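Local coordinates for protein photoreceptor-histidine kinase BphP (Stigmatella aurantiaca DW4/3-1, PDB 6BAF) that probably senses red and far-red light through a bilin chromophore held in its GAF domain and relays the signal as a histidine kinase linked to cell development, at residues Glu175-Asp178 / Asp182-Leu185; Ala191-Arg196 / Leu245-Asn250; Glu141-Val146 / Ala159-Phe164. One frame throughout, in Å; residues are numbered along the deposited sequence.

In the fold
Contacts 1, 2 and 3 all lie in the GAF domain and are arranged around its six-stranded antiparallel sheet and the bilin chromophore BLR. Contact 3 packs helix 139-154 on one face of strand 158-164, while Ile160 and Tyr162 of that strand reach BLR from the other. Contact 1 joins the end of the neighbouring strand 170-177 to the loop after it, its centre about 11 Å from that of contact 3; Ala176 O and Ala159 N, 2.9 Å apart, probably share a sheet hydrogen bond. Contact 2 brackets the chromophore, its centre about 20 Å from that of contact 3, yet Ile194 CD1 lies 3.6 Å from Tyr162 CE2. Contact 1 reaches the same pocket through Tyr184, whose side chain approaches BLR to about 3 Å.

Contact 1: residues Glu175-Asp178 / Asp182-Leu185; sequences EARD and DPYL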
loop_
_atom_site.group_PDB
_atom_site.type_symbol
_atom_site.label_atom_id
_atom_site.label_comp_id
_atom_site.label_asym_id
_atom_site.label_seq_id
_atom_site.Cartn_x
_atom_site.Cartn_y
_atom_site.Cartn_z
ATOM N N GLU A 175 -16.930 9.791 15.379
ATOM C CA GLU A 175 -15.972 10.856 15.625
ATOM C C GLU A 175 -14.807 10.366 16.473
ATOM O O GLU A 175 -15.024 9.735 17.508
ATOM C CB GLU A 175 -16.663 12.012 16.337
ATOM C CG GLU A 175 -15.767 13.149 16.760
ATOM C CD GLU A 175 -16.630 14.316 17.318
ATOM O OE1 GLU A 175 -17.518 14.049 18.170
ATOM O OE2 GLU A 175 -16.459 15.486 16.888
ATOM N N ALA A 176 -13.589 10.738 16.086
ATOM C CA ALA A 176 -12.422 10.653 16.940
ATOM C C ALA A 176 -11.817 12.031 17.067
ATOM O O ALA A 176 -11.681 12.750 16.070
ATOM C CB ALA A 176 -11.394 9.658 16.362
ATOM N N ARG A 177 -11.400 12.387 18.273
ATOM C CA ARG A 177 -11.059 13.765 18.576
ATOM C C ARG A 177 -10.044 13.840 19.703
ATOM O O ARG A 177 -10.099 13.059 20.651
ATOM C CB ARG A 177 -12.310 14.567 18.988
ATOM C CG ARG A 177 -13.356 13.729 19.717
ATOM C CD ARG A 177 -14.570 14.546 20.229
ATOM N NE ARG A 177 -14.100 15.452 21.242
ATOM C CZ ARG A 177 -14.431 15.418 22.528
ATOM N NH1 ARG A 177 -15.309 14.537 22.998
ATOM N NH2 ARG A 177 -13.868 16.305 23.330
ATOM N N ASP A 178 -9.120 14.781 19.577
ATOM C CA ASP A 178 -8.434 15.328 20.730
ATOM C C ASP A 178 -9.458 15.936 21.688
ATOM O O ASP A 178 -10.575 16.274 21.288
ATOM C CB ASP A 178 -7.445 16.394 20.276
ATOM C CG ASP A 178 -6.405 16.708 21.332
ATOM O OD1 ASP A 178 -5.467 15.885 21.491
ATOM O OD2 ASP A 178 -6.528 17.772 21.994
ATOM N N ASP A 182 -14.282 20.383 20.376
ATOM C CA ASP A 182 -15.669 20.122 20.745
ATOM C C ASP A 182 -16.198 18.895 20.013
ATOM O O ASP A 182 -15.834 18.641 18.859
ATOM C CB ASP A 182 -16.563 21.309 20.401
ATOM C CG ASP A 182 -16.112 22.607 21.055
ATOM O OD1 ASP A 182 -15.442 22.563 22.103
ATOM O OD2 ASP A 182 -16.442 23.684 20.504
ATOM N N PRO A 183 -17.100 18.140 20.649
ATOM C CA PRO A 183 -17.693 16.948 20.021
ATOM C C PRO A 183 -18.846 17.314 19.099
ATOM O O PRO A 183 -19.852 17.875 19.548
ATOM C CB PRO A 183 -18.193 16.132 21.222
ATOM C CG PRO A 183 -18.525 17.209 22.253
ATOM C CD PRO A 183 -17.486 18.284 22.066
ATOM N N TYR A 184 -18.744 16.925 17.822
ATOM C CA TYR A 184 -19.846 17.095 16.882
ATOM C C TYR A 184 -20.644 15.816 16.695
ATOM O O TYR A 184 -21.609 15.800 15.916
ATOM C CB TYR A 184 -19.312 17.565 15.534
ATOM C CG TYR A 184 -18.677 18.928 15.562
ATOM C CD1 TYR A 184 -18.948 19.840 16.586
ATOM C CD2 TYR A 184 -17.808 19.311 14.564
ATOM C CE1 TYR A 184 -18.366 21.104 16.588
ATOM C CE2 TYR A 184 -17.222 20.566 14.566
ATOM C CZ TYR A 184 -17.511 21.460 15.573
ATOM O OH TYR A 184 -16.910 22.709 15.556
ATOM N N LEU A 185 -20.255 14.734 17.371
ATOM C CA LEU A 185 -20.914 13.448 17.163
ATOM C C LEU A 185 -22.423 13.576 17.355
ATOM O O LEU A 185 -22.885 14.207 18.310
ATOM C CB LEU A 185 -20.337 12.421 18.153
ATOM C CG LEU A 185 -20.971 11.032 18.108
ATOM C CD1 LEU A 185 -20.809 10.417 16.725
ATOM C CD2 LEU A 185 -20.371 10.110 19.181
#
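Glu175 OE2 takes the backbone N-H of Tyr184 at 2.9 Å, in a nearly straight bond (171°) that uses the syn lone pair, on the side of the other oxygen. The next amide, Leu185 N, reaches Glu175 OE1 at 2.9 Å as well, but from well above the carboxylate plane and along a more bent path (136°). Two amides on separate oxygens fix the rotation of the group. With CG anti to the backbone N (chi1 175°) and the chain extended beyond it, the glutamate spans from the strand to the loop, and Leu185 CB lies 3.3 Å from Glu175 OE1. Beside it, Pro183 covers one face of the Arg177 guanidinium, with Pro183 CB 3.7 Å from Arg177 NH1. Arg177 NE is hydrogen-bonded to Ala181 O, which ties the arginine to the chain just before Asp182. Asp182 O accepts from Arg158 on the adjacent strand. A strand carboxylate thus accepts two consecutive amides of the loop that follows its own strand in the GAF sheet, and this loop, bonded to strand 170-177 through Glu175, carries Tyr184 to the bilin pocket.

Contact 2: residues Ala191-Arg196 / Leu245-Asn250; sequences ASDIPR and LEYLHN. With BLR (3-[5-[(Z)-(4-ethenyl-3-methyl-5-oxidanylidene-pyrrol-2-ylidene)methyl]-2-[[5-[(Z)-(3-ethenyl-4-methyl-5-oxidanylidene-pyrrol-2-ylidene)methyl]-3-(3-hydroxy-3-oxopropyl)-4-methyl-1H-pyrrol-2-yl]methyl]-4-methyl-1H-pyrrol-3-yl]propanoic acid), chain B.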
loop_
_atom_site.group_PDB
_atom_site.type_symbol
_atom_site.label_atom_id
_atom_site.label_comp_id
_atom_site.label_asym_id
_atom_site.label_seq_id
_atom_site.Cartn_x
_atom_site.Cartn_y
_atom_site.Cartn_z
ATOM N N ALA A 191 -28.433 20.260 3.948
ATOM C CA ALA A 191 -27.750 19.952 2.698
ATOM C C ALA A 191 -26.929 21.122 2.171
ATOM O O ALA A 191 -25.926 20.901 1.479
ATOM C CB ALA A 191 -28.746 19.527 1.626
ATOM N N SER A 192 -27.321 22.372 2.461
ATOM C CA SER A 192 -26.587 23.459 1.810
ATOM C C SER A 192 -25.190 23.648 2.378
ATOM O O SER A 192 -24.385 24.355 1.759
ATOM C CB SER A 192 -27.361 24.786 1.890
ATOM O OG SER A 192 -28.086 24.879 3.113
ATOM N N ASP A 193 -24.866 23.039 3.521
ATOM C CA ASP A 193 -23.509 23.212 4.050
ATOM C C ASP A 193 -22.464 22.561 3.163
ATOM O O ASP A 193 -21.297 22.967 3.190
ATOM C CB ASP A 193 -23.403 22.650 5.455
ATOM C CG ASP A 193 -24.136 23.505 6.478
ATOM O OD1 ASP A 193 -24.833 24.478 6.085
ATOM O OD2 ASP A 193 -24.012 23.209 7.680
ATOM N N ILE A 194 -22.858 21.577 2.366
ATOM C CA ILE A 194 -21.974 21.058 1.326
ATOM C C ILE A 194 -22.816 21.094 0.060
ATOM O O ILE A 194 -23.500 20.111 -0.270
ATOM C CB ILE A 194 -21.444 19.647 1.646
ATOM C CG1 ILE A 194 -20.936 19.584 3.099
ATOM C CG2 ILE A 194 -20.368 19.240 0.586
ATOM C CD1 ILE A 194 -20.193 18.240 3.474
ATOM N N PRO A 195 -22.798 22.202 -0.662
ATOM C CA PRO A 195 -23.818 22.429 -1.688
ATOM C C PRO A 195 -23.574 21.540 -2.890
ATOM O O PRO A 195 -22.549 20.869 -3.035
ATOM C CB PRO A 195 -23.671 23.915 -2.044
ATOM C CG PRO A 195 -22.209 24.230 -1.695
ATOM C CD PRO A 195 -21.903 23.359 -0.477
ATOM N N ARG A 196 -24.529 21.599 -3.800
ATOM C CA ARG A 196 -24.673 20.541 -4.780
ATOM C C ARG A 196 -23.505 20.499 -5.768
ATOM O O ARG A 196 -23.058 19.415 -6.156
ATOM C CB ARG A 196 -25.996 20.720 -5.487
ATOM C CG ARG A 196 -26.005 20.153 -6.819
ATOM C CD ARG A 196 -27.341 19.580 -7.010
ATOM N NE ARG A 196 -27.610 19.538 -8.431
ATOM C CZ ARG A 196 -28.575 18.800 -8.964
ATOM N NH1 ARG A 196 -29.320 18.034 -8.159
ATOM N NH2 ARG A 196 -28.765 18.818 -10.281
ATOM N N LEU A 245 -14.174 28.947 3.182
ATOM C CA LEU A 245 -13.142 29.395 4.113
ATOM C C LEU A 245 -13.721 30.228 5.253
ATOM O O LEU A 245 -13.194 30.173 6.377
ATOM C CB LEU A 245 -12.056 30.164 3.387
ATOM C CG LEU A 245 -11.355 29.273 2.372
ATOM C CD1 LEU A 245 -10.361 30.074 1.583
ATOM C CD2 LEU A 245 -10.666 28.017 3.066
ATOM N N GLU A 246 -14.828 30.969 5.014
ATOM C CA GLU A 246 -15.411 31.736 6.112
ATOM C C GLU A 246 -16.283 30.867 7.004
ATOM O O GLU A 246 -16.337 31.095 8.213
ATOM C CB GLU A 246 -16.180 32.955 5.584
ATOM C CG GLU A 246 -16.309 34.046 6.691
ATOM C CD GLU A 246 -14.976 34.793 6.995
ATOM O OE1 GLU A 246 -14.898 35.494 8.054
ATOM O OE2 GLU A 246 -13.998 34.685 6.183
ATOM N N TYR A 247 -16.925 29.836 6.448
ATOM C CA TYR A 247 -17.494 28.799 7.288
ATOM C C TYR A 247 -16.453 28.222 8.251
ATOM O O TYR A 247 -16.743 28.021 9.428
ATOM C CB TYR A 247 -18.058 27.696 6.415
ATOM C CG TYR A 247 -18.768 26.554 7.134
ATOM C CD1 TYR A 247 -20.113 26.644 7.369
ATOM C CD2 TYR A 247 -18.122 25.351 7.497
ATOM C CE1 TYR A 247 -20.814 25.652 7.940
ATOM C CE2 TYR A 247 -18.869 24.273 8.136
ATOM C CZ TYR A 247 -20.215 24.463 8.344
ATOM O OH TYR A 247 -21.080 23.525 8.927
ATOM N N LEU A 248 -15.245 27.919 7.758
ATOM C CA LEU A 248 -14.239 27.276 8.599
ATOM C C LEU A 248 -13.774 28.240 9.677
ATOM O O LEU A 248 -13.725 27.884 10.861
ATOM C CB LEU A 248 -13.051 26.775 7.747
ATOM C CG LEU A 248 -13.368 25.568 6.835
ATOM C CD1 LEU A 248 -12.174 25.005 6.023
ATOM C CD2 LEU A 248 -14.016 24.503 7.648
ATOM N N HIS A 249 -13.486 29.483 9.279
ATOM C CA HIS A 249 -13.122 30.534 10.226
ATOM C C HIS A 249 -14.154 30.686 11.348
ATOM O O HIS A 249 -13.790 30.752 12.524
ATOM C CB HIS A 249 -12.947 31.847 9.481
ATOM C CG HIS A 249 -12.385 32.947 10.327
ATOM N ND1 HIS A 249 -11.097 33.422 10.172
ATOM C CD2 HIS A 249 -12.939 33.676 11.327
ATOM C CE1 HIS A 249 -10.881 34.393 11.045
ATOM N NE2 HIS A 249 -11.984 34.568 11.756
ATOM N N ASN A 250 -15.447 30.713 11.006
ATOM C CA ASN A 250 -16.490 30.864 12.025
ATOM C C ASN A 250 -16.633 29.621 12.874
ATOM O O ASN A 250 -17.074 29.683 14.029
ATOM C CB ASN A 250 -17.864 31.135 11.393
ATOM C CG ASN A 250 -19.017 30.990 12.429
ATOM O OD1 ASN A 250 -19.668 29.918 12.561
ATOM N ND2 ASN A 250 -19.210 32.060 13.229
HETATM C CHA BLR B . -17.350 22.421 1.193
HETATM N NA BLR B . -18.361 22.057 3.488
HETATM C C1A BLR B . -17.490 21.727 2.523
HETATM C C2A BLR B . -16.719 20.629 2.916
HETATM C C3A BLR B . -17.144 20.258 4.141
HETATM C C4A BLR B . -18.155 21.165 4.493
HETATM C CMA BLR B . -16.581 19.052 4.951
HETATM C CAA BLR B . -15.623 19.982 2.067
HETATM C CBA BLR B . -14.270 20.735 2.153
HETATM C CGA BLR B . -13.528 20.431 3.464
HETATM O O1A BLR B . -13.231 19.221 3.692
HETATM O O2A BLR B . -13.215 21.345 4.320
HETATM C CHB BLR B . -19.012 21.238 5.738
HETATM N NB BLR B . -17.306 20.741 7.522
HETATM C C1B BLR B . -18.694 20.815 6.928
HETATM C C2B BLR B . -19.629 20.348 7.980
HETATM C C3B BLR B . -18.932 19.985 9.146
HETATM C C4B BLR B . -17.472 20.197 8.941
HETATM C CMB BLR B . -21.152 20.238 7.849
HETATM O OB BLR B . -16.588 20.017 9.701
HETATM C CAB BLR B . -19.640 19.428 10.393
HETATM C CBB BLR B . -18.969 18.961 11.420
HETATM N NC BLR B . -21.028 26.079 3.080
HETATM C C1C BLR B . -22.075 26.686 3.999
HETATM C C2C BLR B . -22.868 27.616 3.140
HETATM C C3C BLR B . -22.411 27.610 1.796
HETATM C C4C BLR B . -21.252 26.668 1.698
HETATM C CMC BLR B . -24.029 28.421 3.684
HETATM O OC BLR B . -22.225 26.484 5.155
HETATM C CAC BLR B . -22.991 28.444 0.637
HETATM C CBC BLR B . -24.300 28.421 0.331
HETATM C CHD BLR B . -20.573 26.414 0.622
HETATM N ND BLR B . -19.147 24.269 1.447
HETATM C C1D BLR B . -19.527 25.335 0.492
HETATM C C2D BLR B . -18.721 25.262 -0.715
HETATM C C3D BLR B . -17.830 24.118 -0.557
HETATM C C4D BLR B . -18.074 23.455 0.775
HETATM C CMD BLR B . -18.835 26.206 -1.919
HETATM C CAD BLR B . -16.792 23.661 -1.560
HETATM C CBD BLR B . -15.440 24.216 -1.140
HETATM C CGD BLR B . -14.570 23.802 -2.312
HETATM O O1D BLR B . -14.409 22.559 -2.558
HETATM O O2D BLR B . -14.102 24.706 -3.069
#
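Tyr247 sends its ring from the helix toward Asp193 because CG stands anti to the backbone N (chi1 -177°), while Asp193 CG lies beside its own backbone N (chi1 -72°). The two side chains meet at about a right angle, with carboxylate and ring planes 63° apart. Asp193 OD2 and Tyr247 OH come within 3.2 Å, a close polar approach between the only two residues that touch across the segments. The rest of the contact runs through BLR. Asp193 O accepts from two of the four ring nitrogens, BLR NA at 3.1 Å and, more weakly, BLR ND at 3.1 Å; both paths are bent. One carbonyl oxygen thus serves two rings of the bilin. Pro195 CD packs 3.2 Å from BLR C1D, and Ile194 CG1 lies 3.5 Å from BLR C4A, so consecutive residues follow the chromophore. From the helix, Tyr247 CD1 approaches BLR OC obliquely at 3.1 Å, and Tyr247 CE2 lies 3.7 Å from BLR C1B. Asp193 belongs to the aspartate-isoleucine-proline sequence characteristic of phytochrome GAF domains. In the fold, the loop between strand 188-189 and helix 196-202 faces helix 242-251 across the bilin; Ile194 rests on Tyr162 and Phe164 of strand 158-164, and Leu248 on Ile210 of strand 207-210.

Contact 3: residues Glu141-Val146 / Ala159-Phe164; sequences ELCEAV and AIIYRF. With BLR (3-[5-[(Z)-(4-ethenyl-3-methyl-5-oxidanylidene-pyrrol-2-ylidene)methyl]-2-[[5-[(Z)-(3-ethenyl-4-methyl-5-oxidanylidene-pyrrol-2-ylidene)methyl]-3-(3-hydroxy-3-oxopropyl)-4-methyl-1H-pyrrol-2-yl]methyl]-4-methyl-1H-pyrrol-3-yl]propanoic acid), chain B.
Apolar packing joins helix and strand, and Ile161 is its centre on the strand side. Ile161 CG1 meets Cys143 CB at 3.7 Å, and its CD1 meets Val146 CG1 at 4.1 Å, so one isoleucine chain touches residues almost a helical turn apart. CG1 lies beside the backbone N of Ile161 (chi1 -59°), and a second bend at chi2 (-56°) turns CD1 toward Val146. The Val146 and Ile161 side chains cross at about a right angle, the CG1 methyl of the valine facing the end of the isoleucine. Cys143 contributes mainly its CB, since SG stands farther off, 4.2 Å from Ile161 CG1. Further along helix 139-154, Val147 adds to the cover over Ile161 and Ala159.

Backbone hydrogen bonding is confined to each element and its neighbours. Val146 N bonds to Leu142 O at 3.0 Å within the helix, whereas Ile161 bonds to Ile173 and Ala174 of strand 170-177 and Tyr162 to Leu270 of strand 266-275.

Ligand contacts come from residues beside Ile161 in sequence. Tyr162 OH lies 3.7 Å from BLR CMB, the ring meeting that methyl obliquely, and Ile160 CD1 lies 3.9 Å from BLR CBB.

With three buried side chains and no hydrogen bond between the segments, the contact is non-directional apolar burial: shape, not polar pairing, sets how the helix lies on the strand here.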
loop_
_atom_site.group_PDB
_atom_site.type_symbol
_atom_site.label_atom_id
_atom_site.label_comp_id
_atom_site.label_asym_id
_atom_site.label_seq_id
_atom_site.Cartn_x
_atom_site.Cartn_y
_atom_site.Cartn_z
ATOM N N GLU A 141 -18.793 -0.002 13.599
ATOM C CA GLU A 141 -17.408 -0.281 13.981
ATOM C C GLU A 141 -16.455 0.106 12.855
ATOM O O GLU A 141 -15.369 0.639 13.117
ATOM C CB GLU A 141 -17.232 -1.759 14.357
ATOM C CG GLU A 141 -18.027 -2.185 15.597
ATOM C CD GLU A 141 -17.554 -3.508 16.210
ATOM O OE1 GLU A 141 -16.893 -4.311 15.510
ATOM O OE2 GLU A 141 -17.824 -3.722 17.416
ATOM N N LEU A 142 -16.845 -0.183 11.604
ATOM C CA LEU A 142 -16.113 0.305 10.438
ATOM C C LEU A 142 -15.851 1.807 10.545
ATOM O O LEU A 142 -14.699 2.257 10.468
ATOM C CB LEU A 142 -16.915 0.002 9.180
ATOM C CG LEU A 142 -16.227 -0.440 7.898
ATOM C CD1 LEU A 142 -16.937 0.110 6.718
ATOM C CD2 LEU A 142 -14.740 -0.141 7.867
ATOM N N CYS A 143 -16.918 2.599 10.777
ATOM C CA CYS A 143 -16.768 4.052 10.880
ATOM C C CYS A 143 -15.803 4.424 11.992
ATOM O O CYS A 143 -14.903 5.253 11.801
ATOM C CB CYS A 143 -18.145 4.726 11.096
ATOM S SG CYS A 143 -19.312 4.422 9.742
ATOM N N GLU A 144 -15.943 3.807 13.159
ATOM C CA GLU A 144 -15.038 4.190 14.246
ATOM C C GLU A 144 -13.597 3.768 13.958
ATOM O O GLU A 144 -12.652 4.487 14.320
ATOM C CB GLU A 144 -15.520 3.597 15.583
ATOM C CG GLU A 144 -15.737 4.679 16.715
ATOM C CD GLU A 144 -14.429 5.183 17.384
ATOM O OE1 GLU A 144 -13.419 4.411 17.366
ATOM O OE2 GLU A 144 -14.405 6.350 17.911
ATOM N N ALA A 145 -13.407 2.631 13.287
ATOM C CA ALA A 145 -12.052 2.208 12.936
ATOM C C ALA A 145 -11.394 3.218 11.991
ATOM O O ALA A 145 -10.237 3.616 12.196
ATOM C CB ALA A 145 -12.098 0.801 12.323
ATOM N N VAL A 146 -12.137 3.665 10.971
ATOM C CA VAL A 146 -11.595 4.574 9.948
ATOM C C VAL A 146 -11.178 5.897 10.570
ATOM O O VAL A 146 -10.095 6.436 10.318
ATOM C CB VAL A 146 -12.641 4.804 8.843
ATOM C CG1 VAL A 146 -12.234 5.985 7.961
ATOM C CG2 VAL A 146 -12.855 3.534 8.033
ATOM N N ALA A 159 -11.593 13.898 13.446
ATOM C CA ALA A 159 -11.922 13.185 12.227
ATOM C C ALA A 159 -13.303 12.604 12.430
ATOM O O ALA A 159 -13.548 11.956 13.452
ATOM C CB ALA A 159 -10.915 12.056 11.905
ATOM N N ILE A 160 -14.208 12.817 11.466
ATOM C CA ILE A 160 -15.559 12.296 11.565
ATOM C C ILE A 160 -15.883 11.525 10.304
ATOM O O ILE A 160 -15.241 11.694 9.262
ATOM C CB ILE A 160 -16.597 13.424 11.795
ATOM C CG1 ILE A 160 -16.628 14.384 10.580
ATOM C CG2 ILE A 160 -16.243 14.194 13.072
ATOM C CD1 ILE A 160 -17.935 15.280 10.495
ATOM N N ILE A 161 -16.878 10.649 10.411
ATOM C CA ILE A 161 -17.629 10.171 9.260
ATOM C C ILE A 161 -18.887 11.032 9.146
ATOM O O ILE A 161 -19.688 11.112 10.084
ATOM C CB ILE A 161 -18.028 8.693 9.378
ATOM C CG1 ILE A 161 -16.805 7.754 9.536
ATOM C CG2 ILE A 161 -18.792 8.335 8.125
ATOM C CD1 ILE A 161 -15.785 7.893 8.435
ATOM N N TYR A 162 -19.078 11.657 7.996
ATOM C CA TYR A 162 -20.211 12.531 7.743
ATOM C C TYR A 162 -21.051 11.830 6.691
ATOM O O TYR A 162 -20.622 11.694 5.547
ATOM C CB TYR A 162 -19.706 13.885 7.264
ATOM C CG TYR A 162 -20.791 14.949 7.092
ATOM C CD1 TYR A 162 -21.316 15.620 8.207
ATOM C CD2 TYR A 162 -21.279 15.283 5.825
ATOM C CE1 TYR A 162 -22.293 16.613 8.067
ATOM C CE2 TYR A 162 -22.271 16.287 5.666
ATOM C CZ TYR A 162 -22.762 16.945 6.795
ATOM O OH TYR A 162 -23.730 17.922 6.672
ATOM N N ARG A 163 -22.224 11.367 7.059
ATOM C CA ARG A 163 -23.027 10.559 6.164
ATOM C C ARG A 163 -24.208 11.371 5.633
ATOM O O ARG A 163 -24.853 12.083 6.399
ATOM C CB ARG A 163 -23.544 9.325 6.898
ATOM C CG ARG A 163 -24.306 8.425 5.964
ATOM C CD ARG A 163 -24.968 7.303 6.733
ATOM N NE ARG A 163 -25.604 6.399 5.775
ATOM C CZ ARG A 163 -26.113 5.210 6.096
ATOM N NH1 ARG A 163 -26.053 4.775 7.366
ATOM N NH2 ARG A 163 -26.658 4.457 5.141
ATOM N N PHE A 164 -24.489 11.261 4.328
ATOM C CA PHE A 164 -25.578 11.988 3.680
ATOM C C PHE A 164 -26.875 11.192 3.743
ATOM O O PHE A 164 -26.882 9.977 3.530
ATOM C CB PHE A 164 -25.246 12.286 2.210
ATOM C CG PHE A 164 -24.040 13.218 2.008
ATOM C CD1 PHE A 164 -24.118 14.577 2.322
ATOM C CD2 PHE A 164 -22.836 12.719 1.499
ATOM C CE1 PHE A 164 -23.027 15.432 2.163
ATOM C CE2 PHE A 164 -21.713 13.554 1.315
ATOM C CZ PHE A 164 -21.793 14.932 1.645
HETATM C CHA BLR B . -17.350 22.421 1.193
HETATM N NA BLR B . -18.361 22.057 3.488
HETATM C C1A BLR B . -17.490 21.727 2.523
HETATM C C2A BLR B . -16.719 20.629 2.916
HETATM C C3A BLR B . -17.144 20.258 4.141
HETATM C C4A BLR B . -18.155 21.165 4.493
HETATM C CMA BLR B . -16.581 19.052 4.951
HETATM C CAA BLR B . -15.623 19.982 2.067
HETATM C CBA BLR B . -14.270 20.735 2.153
HETATM C CGA BLR B . -13.528 20.431 3.464
HETATM O O1A BLR B . -13.231 19.221 3.692
HETATM O O2A BLR B . -13.215 21.345 4.320
HETATM C CHB BLR B . -19.012 21.238 5.738
HETATM N NB BLR B . -17.306 20.741 7.522
HETATM C C1B BLR B . -18.694 20.815 6.928
HETATM C C2B BLR B . -19.629 20.348 7.980
HETATM C C3B BLR B . -18.932 19.985 9.146
HETATM C C4B BLR B . -17.472 20.197 8.941
HETATM C CMB BLR B . -21.152 20.238 7.849
HETATM O OB BLR B . -16.588 20.017 9.701
HETATM C CAB BLR B . -19.640 19.428 10.393
HETATM C CBB BLR B . -18.969 18.961 11.420
HETATM N NC BLR B . -21.028 26.079 3.080
HETATM C C1C BLR B . -22.075 26.686 3.999
HETATM C C2C BLR B . -22.868 27.616 3.140
HETATM C C3C BLR B . -22.411 27.610 1.796
HETATM C C4C BLR B . -21.252 26.668 1.698
HETATM C CMC BLR B . -24.029 28.421 3.684
HETATM O OC BLR B . -22.225 26.484 5.155
HETATM C CAC BLR B . -22.991 28.444 0.637
HETATM C CBC BLR B . -24.300 28.421 0.331
HETATM C CHD BLR B . -20.573 26.414 0.622
HETATM N ND BLR B . -19.147 24.269 1.447
HETATM C C1D BLR B . -19.527 25.335 0.492
HETATM C C2D BLR B . -18.721 25.262 -0.715
HETATM C C3D BLR B . -17.830 24.118 -0.557
HETATM C C4D BLR B . -18.074 23.455 0.775
HETATM C CMD BLR B . -18.835 26.206 -1.919
HETATM C CAD BLR B . -16.792 23.661 -1.560
HETATM C CBD BLR B . -15.440 24.216 -1.140
HETATM C CGD BLR B . -14.570 23.802 -2.312
HETATM O O1D BLR B . -14.409 22.559 -2.558
HETATM O O2D BLR B . -14.102 24.706 -3.069
#